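Local coordinates for thiamine-biosynthesis protein ThiS (Geobacter metallireducens GS-15, PDB 3CWI) that probably serves as a ubiquitin-like sulfur carrier in thiamine biosynthesis, passing on sulfur held as a thiocarboxylate at its C-terminal end, at residues Asn19-Leu24 with Ala48-Thr53; Val29-Tyr34 with Phe62-Gly67; Val37-Glu42 with Asp58-Leu63. All blocks are in the same frame, centred on the assembly; numbering follows the deposited sequence.

Contact 1: Asn19-Leu24 with Ala48-Thr53; sequences NVTELL and AFDATT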
loop_
_atom_site.group_PDB
_atom_site.type_symbol
_atom_site.label_atom_id
_atom_site.label_comp_id
_atom_site.label_asym_id
_atom_site.label_seq_id
_atom_site.Cartn_x
_atom_site.Cartn_y
_atom_site.Cartn_z
ATOM N N ASN A 19 -8.403 0.230 -3.207
ATOM C CA ASN A 19 -7.603 1.385 -3.580
ATOM C C ASN A 19 -6.618 1.555 -2.430
ATOM O O ASN A 19 -6.797 0.974 -1.354
ATOM C CB ASN A 19 -8.466 2.643 -3.774
ATOM C CG ASN A 19 -9.281 2.999 -2.549
ATOM O OD1 ASN A 19 -8.740 3.294 -1.486
ATOM N ND2 ASN A 19 -10.603 2.985 -2.701
ATOM N N VAL A 20 -5.568 2.329 -2.655
ATOM C CA VAL A 20 -4.548 2.517 -1.640
ATOM C C VAL A 20 -5.074 3.093 -0.338
ATOM O O VAL A 20 -4.656 2.670 0.740
ATOM C CB VAL A 20 -3.414 3.398 -2.179
ATOM C CG1 VAL A 20 -2.391 3.671 -1.085
ATOM C CG2 VAL A 20 -2.759 2.706 -3.354
ATOM N N THR A 21 -5.983 4.054 -0.441
ATOM C CA THR A 21 -6.564 4.662 0.745
ATOM C C THR A 21 -7.217 3.612 1.634
ATOM O O THR A 21 -7.010 3.592 2.849
ATOM C CB THR A 21 -7.603 5.713 0.364
ATOM O OG1 THR A 21 -6.982 6.702 -0.463
ATOM C CG2 THR A 21 -8.165 6.374 1.615
ATOM N N GLU A 22 -7.992 2.721 1.029
ATOM C CA GLU A 22 -8.658 1.683 1.804
ATOM C C GLU A 22 -7.634 0.718 2.401
ATOM O O GLU A 22 -7.798 0.251 3.529
ATOM C CB GLU A 22 -9.642 0.905 0.927
ATOM C CG GLU A 22 -10.765 1.754 0.348
ATOM C CD GLU A 22 -11.581 0.984 -0.670
ATOM O OE1 GLU A 22 -10.969 0.394 -1.590
ATOM O OE2 GLU A 22 -12.827 0.979 -0.567
ATOM N N LEU A 23 -6.573 0.435 1.646
ATOM C CA LEU A 23 -5.521 -0.480 2.092
ATOM C C LEU A 23 -4.809 0.028 3.339
ATOM O O LEU A 23 -4.611 -0.714 4.302
ATOM C CB LEU A 23 -4.483 -0.677 0.977
ATOM C CG LEU A 23 -3.821 -2.040 0.807
ATOM C CD1 LEU A 23 -2.561 -1.864 -0.013
ATOM C CD2 LEU A 23 -3.497 -2.669 2.142
ATOM N N LEU A 24 -4.404 1.293 3.300
ATOM C CA LEU A 24 -3.702 1.910 4.419
ATOM C C LEU A 24 -4.535 1.825 5.681
ATOM O O LEU A 24 -4.044 1.434 6.743
ATOM C CB LEU A 24 -3.407 3.378 4.113
ATOM C CG LEU A 24 -2.126 3.734 3.357
ATOM C CD1 LEU A 24 -1.867 2.750 2.225
ATOM C CD2 LEU A 24 -2.270 5.152 2.825
ATOM N N ALA A 48 -2.995 10.388 -5.530
ATOM C CA ALA A 48 -3.685 9.375 -6.317
ATOM C C ALA A 48 -4.042 8.107 -5.535
ATOM O O ALA A 48 -4.395 7.086 -6.130
ATOM C CB ALA A 48 -2.834 9.005 -7.527
ATOM N N PHE A 49 -3.955 8.170 -4.214
ATOM C CA PHE A 49 -4.271 7.015 -3.383
ATOM C C PHE A 49 -5.702 6.513 -3.577
ATOM O O PHE A 49 -5.941 5.306 -3.550
ATOM C CB PHE A 49 -4.029 7.343 -1.905
ATOM C CG PHE A 49 -2.586 7.245 -1.480
ATOM C CD1 PHE A 49 -1.572 7.086 -2.418
ATOM C CD2 PHE A 49 -2.243 7.319 -0.133
ATOM C CE1 PHE A 49 -0.234 7.009 -2.023
ATOM C CE2 PHE A 49 -0.907 7.243 0.274
ATOM C CZ PHE A 49 0.095 7.086 -0.677
ATOM N N ASP A 50 -6.655 7.419 -3.785
ATOM C CA ASP A 50 -8.037 6.984 -3.975
ATOM C C ASP A 50 -8.272 6.291 -5.313
ATOM O O ASP A 50 -9.159 5.439 -5.426
ATOM C CB ASP A 50 -9.018 8.157 -3.862
ATOM C CG ASP A 50 -9.071 8.751 -2.472
ATOM O OD1 ASP A 50 -9.045 7.987 -1.480
ATOM O OD2 ASP A 50 -9.154 9.995 -2.368
ATOM N N ALA A 51 -7.485 6.654 -6.322
ATOM C CA ALA A 51 -7.641 6.079 -7.659
ATOM C C ALA A 51 -6.770 4.854 -7.945
ATOM O O ALA A 51 -7.138 3.996 -8.748
ATOM C CB ALA A 51 -7.376 7.150 -8.711
ATOM N N THR A 52 -5.623 4.781 -7.286
ATOM C CA THR A 52 -4.703 3.676 -7.479
ATOM C C THR A 52 -5.270 2.411 -6.850
ATOM O O THR A 52 -5.647 2.396 -5.675
ATOM C CB THR A 52 -3.331 4.012 -6.869
ATOM O OG1 THR A 52 -2.873 5.258 -7.410
ATOM C CG2 THR A 52 -2.316 2.929 -7.194
ATOM N N THR A 53 -5.318 1.341 -7.631
ATOM C CA THR A 53 -5.881 0.094 -7.141
ATOM C C THR A 53 -4.886 -1.057 -7.043
ATOM O O THR A 53 -4.025 -1.234 -7.905
ATOM C CB THR A 53 -7.050 -0.343 -8.037
ATOM O OG1 THR A 53 -7.866 0.800 -8.335
ATOM C CG2 THR A 53 -7.897 -1.380 -7.325
#

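Contact 2: Val29-Tyr34 with Phe62-Gly67; sequences VAQAEY and FLYFMG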
loop_
_atom_site.group_PDB
_atom_site.type_symbol
_atom_site.label_atom_id
_atom_site.label_comp_id
_atom_site.label_asym_id
_atom_site.label_seq_id
_atom_site.Cartn_x
_atom_site.Cartn_y
_atom_site.Cartn_z
ATOM N N VAL A 29 -1.945 1.124 8.849
ATOM C CA VAL A 29 -0.527 1.431 8.771
ATOM C C VAL A 29 -0.187 2.605 9.685
ATOM O O VAL A 29 -0.790 3.671 9.589
ATOM C CB VAL A 29 -0.119 1.789 7.329
ATOM C CG1 VAL A 29 1.373 2.044 7.266
ATOM C CG2 VAL A 29 -0.511 0.661 6.388
ATOM N N ALA A 30 0.788 2.405 10.565
ATOM C CA ALA A 30 1.200 3.442 11.505
ATOM C C ALA A 30 1.700 4.701 10.811
ATOM O O ALA A 30 2.390 4.632 9.793
ATOM C CB ALA A 30 2.278 2.902 12.428
ATOM N N GLN A 31 1.349 5.855 11.372
ATOM C CA GLN A 31 1.781 7.128 10.810
ATOM C C GLN A 31 1.549 7.157 9.306
ATOM O O GLN A 31 2.427 7.546 8.536
ATOM C CB GLN A 31 3.263 7.343 11.124
ATOM C CG GLN A 31 3.534 7.459 12.616
ATOM C CD GLN A 31 5.012 7.519 12.959
ATOM O OE1 GLN A 31 5.379 7.804 14.102
ATOM N NE2 GLN A 31 5.869 7.241 11.977
ATOM N N ALA A 32 0.357 6.734 8.900
ATOM C CA ALA A 32 -0.011 6.703 7.491
ATOM C C ALA A 32 0.079 8.086 6.859
ATOM O O ALA A 32 0.207 8.207 5.642
ATOM C CB ALA A 32 -1.421 6.153 7.339
ATOM N N GLU A 33 0.016 9.124 7.688
ATOM C CA GLU A 33 0.086 10.496 7.191
ATOM C C GLU A 33 1.410 10.729 6.482
ATOM O O GLU A 33 1.452 11.310 5.399
ATOM C CB GLU A 33 -0.054 11.495 8.343
ATOM C CG GLU A 33 -1.268 11.272 9.229
ATOM C CD GLU A 33 -0.916 10.577 10.534
ATOM O OE1 GLU A 33 -0.387 9.446 10.488
ATOM O OE2 GLU A 33 -1.170 11.169 11.608
ATOM N N TYR A 34 2.493 10.275 7.102
ATOM C CA TYR A 34 3.809 10.438 6.516
ATOM C C TYR A 34 4.531 9.108 6.293
ATOM O O TYR A 34 5.574 8.827 6.890
ATOM C CB TYR A 34 4.647 11.401 7.366
ATOM C CG TYR A 34 4.387 12.866 7.041
ATOM C CD1 TYR A 34 3.098 13.402 7.115
ATOM C CD2 TYR A 34 5.424 13.703 6.612
ATOM C CE1 TYR A 34 2.842 14.735 6.765
ATOM C CE2 TYR A 34 5.181 15.042 6.263
ATOM C CZ TYR A 34 3.893 15.548 6.338
ATOM O OH TYR A 34 3.644 16.860 5.986
ATOM N N PHE A 62 5.572 -0.503 2.281
ATOM C CA PHE A 62 5.368 0.660 3.123
ATOM C C PHE A 62 6.724 1.079 3.670
ATOM O O PHE A 62 7.375 0.320 4.387
ATOM C CB PHE A 62 4.397 0.329 4.256
ATOM C CG PHE A 62 3.039 -0.093 3.774
ATOM C CD1 PHE A 62 2.278 0.754 2.983
ATOM C CD2 PHE A 62 2.532 -1.350 4.082
ATOM C CE1 PHE A 62 1.036 0.360 2.499
ATOM C CE2 PHE A 62 1.287 -1.756 3.602
ATOM C CZ PHE A 62 0.546 -0.902 2.815
ATOM N N LEU A 63 7.153 2.283 3.305
ATOM C CA LEU A 63 8.450 2.790 3.737
ATOM C C LEU A 63 8.317 4.136 4.455
ATOM O O LEU A 63 7.404 4.917 4.175
ATOM C CB LEU A 63 9.378 2.948 2.528
ATOM C CG LEU A 63 9.390 1.853 1.448
ATOM C CD1 LEU A 63 10.367 2.249 0.352
ATOM C CD2 LEU A 63 9.771 0.512 2.047
ATOM N N TYR A 64 9.238 4.399 5.381
ATOM C CA TYR A 64 9.226 5.650 6.129
ATOM C C TYR A 64 10.580 6.333 6.020
ATOM O O TYR A 64 11.593 5.779 6.440
ATOM C CB TYR A 64 8.923 5.407 7.609
ATOM C CG TYR A 64 7.611 4.715 7.882
ATOM C CD1 TYR A 64 7.513 3.323 7.855
ATOM C CD2 TYR A 64 6.468 5.452 8.182
ATOM C CE1 TYR A 64 6.302 2.681 8.129
ATOM C CE2 TYR A 64 5.262 4.826 8.455
ATOM C CZ TYR A 64 5.186 3.442 8.427
ATOM O OH TYR A 64 3.986 2.828 8.698
ATOM N N PHE A 65 10.594 7.536 5.463
ATOM C CA PHE A 65 11.833 8.281 5.319
ATOM C C PHE A 65 11.939 9.403 6.349
ATOM O O PHE A 65 11.012 10.192 6.519
ATOM C CB PHE A 65 11.935 8.859 3.912
ATOM C CG PHE A 65 11.997 7.817 2.836
ATOM C CD1 PHE A 65 10.880 7.044 2.529
ATOM C CD2 PHE A 65 13.182 7.594 2.138
ATOM C CE1 PHE A 65 10.943 6.059 1.543
ATOM C CE2 PHE A 65 13.258 6.613 1.152
ATOM C CZ PHE A 65 12.134 5.842 0.853
HETATM N N MSE A 66 13.077 9.454 7.037
HETATM C CA MSE A 66 13.349 10.477 8.045
HETATM C C MSE A 66 14.808 10.898 7.891
HETATM O O MSE A 66 15.677 10.054 7.670
HETATM C CB MSE A 66 13.121 9.911 9.447
HETATM C CG MSE A 66 11.727 9.364 9.679
HETATM SE SE MSE A 66 11.785 7.777 10.778
HETATM C CE MSE A 66 12.514 6.574 9.439
ATOM N N GLY A 67 15.074 12.198 8.004
ATOM C CA GLY A 67 16.436 12.687 7.856
ATOM C C GLY A 67 16.496 14.149 7.454
ATOM O O GLY A 67 15.485 14.728 7.054
#

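Contact 3: Val37-Glu42 with Asp58-Leu63; sequences VELNGE and DAVEFL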
loop_
_atom_site.group_PDB
_atom_site.type_symbol
_atom_site.label_atom_id
_atom_site.label_comp_id
_atom_site.label_asym_id
_atom_site.label_seq_id
_atom_site.Cartn_x
_atom_site.Cartn_y
_atom_site.Cartn_z
ATOM N N VAL A 37 4.322 4.912 -0.031
ATOM C CA VAL A 37 3.818 3.648 -0.549
ATOM C C VAL A 37 4.357 3.307 -1.927
ATOM O O VAL A 37 4.331 4.135 -2.831
ATOM C CB VAL A 37 2.276 3.649 -0.625
ATOM C CG1 VAL A 37 1.781 2.295 -1.139
ATOM C CG2 VAL A 37 1.686 3.939 0.753
ATOM N N GLU A 38 4.852 2.082 -2.075
ATOM C CA GLU A 38 5.358 1.611 -3.358
ATOM C C GLU A 38 4.457 0.486 -3.840
ATOM O O GLU A 38 4.095 -0.403 -3.069
ATOM C CB GLU A 38 6.799 1.101 -3.242
ATOM C CG GLU A 38 7.858 2.181 -3.415
ATOM C CD GLU A 38 9.266 1.617 -3.531
ATOM O OE1 GLU A 38 9.499 0.768 -4.424
ATOM O OE2 GLU A 38 10.138 2.026 -2.734
ATOM N N LEU A 39 4.077 0.550 -5.112
ATOM C CA LEU A 39 3.222 -0.463 -5.717
ATOM C C LEU A 39 3.952 -0.996 -6.940
ATOM O O LEU A 39 4.247 -0.250 -7.875
ATOM C CB LEU A 39 1.876 0.146 -6.126
ATOM C CG LEU A 39 0.924 -0.775 -6.891
ATOM C CD1 LEU A 39 0.669 -2.057 -6.082
ATOM C CD2 LEU A 39 -0.381 -0.045 -7.152
ATOM N N ASN A 40 4.252 -2.290 -6.913
ATOM C CA ASN A 40 4.969 -2.955 -7.996
ATOM C C ASN A 40 6.268 -2.230 -8.368
ATOM O O ASN A 40 6.593 -2.060 -9.547
ATOM C CB ASN A 40 4.056 -3.120 -9.222
ATOM C CG ASN A 40 2.866 -4.035 -8.937
ATOM O OD1 ASN A 40 2.948 -4.919 -8.081
ATOM N ND2 ASN A 40 1.770 -3.843 -9.668
ATOM N N GLY A 41 6.998 -1.802 -7.340
ATOM C CA GLY A 41 8.279 -1.142 -7.529
ATOM C C GLY A 41 8.266 0.321 -7.908
ATOM O O GLY A 41 9.299 0.880 -8.290
ATOM N N GLU A 42 7.107 0.952 -7.804
ATOM C CA GLU A 42 7.002 2.358 -8.148
ATOM C C GLU A 42 6.433 3.146 -6.983
ATOM O O GLU A 42 5.424 2.758 -6.394
ATOM C CB GLU A 42 6.116 2.510 -9.372
ATOM C CG GLU A 42 5.749 3.927 -9.696
ATOM C CD GLU A 42 4.955 4.009 -10.975
ATOM O OE1 GLU A 42 4.070 3.146 -11.173
ATOM O OE2 GLU A 42 5.209 4.934 -11.775
ATOM N N ASP A 58 -0.434 -8.195 -6.774
ATOM C CA ASP A 58 0.362 -6.968 -6.710
ATOM C C ASP A 58 1.290 -6.967 -5.489
ATOM O O ASP A 58 1.036 -7.668 -4.509
ATOM C CB ASP A 58 -0.549 -5.735 -6.664
ATOM C CG ASP A 58 -1.141 -5.382 -8.021
ATOM O OD1 ASP A 58 -0.630 -5.880 -9.051
ATOM O OD2 ASP A 58 -2.110 -4.580 -8.066
ATOM N N ALA A 59 2.363 -6.181 -5.558
ATOM C CA ALA A 59 3.329 -6.088 -4.462
ATOM C C ALA A 59 3.345 -4.671 -3.905
ATOM O O ALA A 59 3.683 -3.725 -4.611
ATOM C CB ALA A 59 4.716 -6.459 -4.954
ATOM N N VAL A 60 2.981 -4.524 -2.640
ATOM C CA VAL A 60 2.970 -3.213 -2.024
ATOM C C VAL A 60 4.018 -3.126 -0.930
ATOM O O VAL A 60 4.283 -4.102 -0.218
ATOM C CB VAL A 60 1.572 -2.888 -1.450
ATOM C CG1 VAL A 60 0.539 -2.937 -2.566
ATOM C CG2 VAL A 60 1.201 -3.889 -0.364
ATOM N N GLU A 61 4.630 -1.955 -0.806
ATOM C CA GLU A 61 5.655 -1.744 0.212
ATOM C C GLU A 61 5.378 -0.453 0.973
ATOM O O GLU A 61 4.993 0.556 0.389
ATOM C CB GLU A 61 7.027 -1.645 -0.448
ATOM C CG GLU A 61 7.426 -2.848 -1.269
ATOM C CD GLU A 61 8.650 -2.566 -2.117
ATOM O OE1 GLU A 61 8.530 -1.817 -3.113
ATOM O OE2 GLU A 61 9.734 -3.079 -1.783
ATOM N N PHE A 62 5.572 -0.503 2.281
ATOM C CA PHE A 62 5.368 0.660 3.123
ATOM C C PHE A 62 6.724 1.079 3.670
ATOM O O PHE A 62 7.375 0.320 4.387
ATOM C CB PHE A 62 4.397 0.329 4.256
ATOM C CG PHE A 62 3.039 -0.093 3.774
ATOM C CD1 PHE A 62 2.278 0.754 2.983
ATOM C CD2 PHE A 62 2.532 -1.350 4.082
ATOM C CE1 PHE A 62 1.036 0.360 2.499
ATOM C CE2 PHE A 62 1.287 -1.756 3.602
ATOM C CZ PHE A 62 0.546 -0.902 2.815
ATOM N N LEU A 63 7.153 2.283 3.305
ATOM C CA LEU A 63 8.450 2.790 3.737
ATOM C C LEU A 63 8.317 4.136 4.455
ATOM O O LEU A 63 7.404 4.917 4.175
ATOM C CB LEU A 63 9.378 2.948 2.528
ATOM C CG LEU A 63 9.390 1.853 1.448
ATOM C CD1 LEU A 63 10.367 2.249 0.352
ATOM C CD2 LEU A 63 9.771 0.512 2.047
HETATM O O HOH W 1 6.393 -2.460 -4.697
#

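Contact 1: Asn19-Leu24 with Ala48-Thr53
F49 meets the first turn of helix 20-26 with both its backbone and its ring. V20 CG1 sits over one face of that ring, 3.7 Å from the centroid and 14° off the normal, a CH-pi contact. V20 CG1 is set there by a first torsion of 176°, opposite the backbone N. L24 CD2 comes to F49 CE2 at 3.6 Å, the two side chains crossing at about a right angle, while the carbonyl O of F49 takes a weak bond from T21 N. With an alanine here in place of F49, a gap would probably open under V20 CG1 and L24 CD2, and both side chains could shift. At D50 the contact turns polar: T21 OG1 donates to D50 OD1 at 2.6 Å, arriving from above the carboxylate plane. This loop thus docks on the helix start of a ubiquitin-like fold, where N19 and E22 form a capping box: E22 N gives to N19 OD1 (2.7 Å) and N19 N to E22 OE1 (3.0 Å). T52 O accepts from V20 N at 3.0 Å and also touches N19 CA, and T52 CB packs beside V20 CG2. T53 then pairs with N19 as an antiparallel non-hydrogen-bonded bridge, their CA atoms 4.2 Å apart.

Contact 2: Val29-Tyr34 with Phe62-Gly67
Y64 and F62 reach from the end of strand 59-63 to the loop that follows helix 20-26, in a surface contact of the ubiquitin-like fold where the chain leaves the sheet for its C-terminal tail. One side-chain-to-backbone hydrogen bond and two valine methyls carry it. Y64 projects its phenol toward the loop, and OH donates to A30 O at 2.6 Å; the C=O...O angle is 136°, with the hydroxyl a little tilted from the carbonyl plane. A30 O and Q31 O both lie at the edge of the Y64 ring, near its plane. Q31 adds its CB, which comes within 4.2 Å of Y64 CE2. Farther back, Y34 O approaches Y64 CD2 at 3.7 Å.

V29 bridges the two aromatic residues with separate branches. Its first torsion, -177°, swings CG1 away from the backbone N and up against the phenol, 3.1 Å from Y64 OH, and leaves CG2 for F62. Elsewhere, L27 also packs on F62, and V35 on Y64, which ties both rings to the chain between the helix and strand 36-39. The F62 ring receives V29 as a CH-pi contact: CG2 stands over the centre of one face, 4.0 Å from the centroid and 10° off the normal.

Contact 3: Val37-Glu42 with Asp58-Leu63
Strands 36-39 and 59-63 are antiparallel neighbours in the mixed sheet of the ubiquitin-like fold, their short segments running at 163° to each other. E38 and E61 form the hydrogen-bonded pair, E38 N giving to E61 O at 2.9 Å and E61 N to E38 O at 2.8 Å. V37 with F62 and L39 with V60 are the flanking non-hydrogen-bonded pairs, and they share the face packed against L24, F49 and T52. There L39 CD1 touches V60 CG1 at 3.6 Å, while V37 CG2 meets the F62 ring at its edge.

On the other face the E38 and E61 carboxylates are turned 74° apart, with E38 OE1 3.1 Å from E61 OE1. Such closeness of like charges may raise the proton affinity of one of them. A water donates to E61 OE1 and A59 O and accepts from G41 N, linking this face to the type I' turn L39-E42.

N40, in that turn, grips A59 twice. Its backbone N gives to A59 O, and its OD1 accepts from A59 N at 2.9 Å. The remaining amide nitrogen makes a weak bond to D58, whose OD2 is held by K55 N: N40 ND2 lies 3.2 Å from D58 OD1.

How the contacts relate
Contact 1 is partly buried, whereas contacts 2 and 3 are surface contacts, although contact 3 turns one apolar face inward. That face joins contacts 1 and 3: L39 CD2 packs on T52 CG2, and V37 CG2 on F49 CZ, so the loop of contact 1 lies over strand 36-39. Contacts 2 and 3 share F62 and L63 on strand 59-63, and L24 CD1 of the helix in contact 1 reaches the F62 ring. The chemistry follows the place in the fold. Contact 1 combines helix capping with aromatic packing, contact 2 rests on one tyrosine hydroxyl and valine methyls near the tail, and contact 3 is chiefly backbone pairing with carboxylates and water on its outer face.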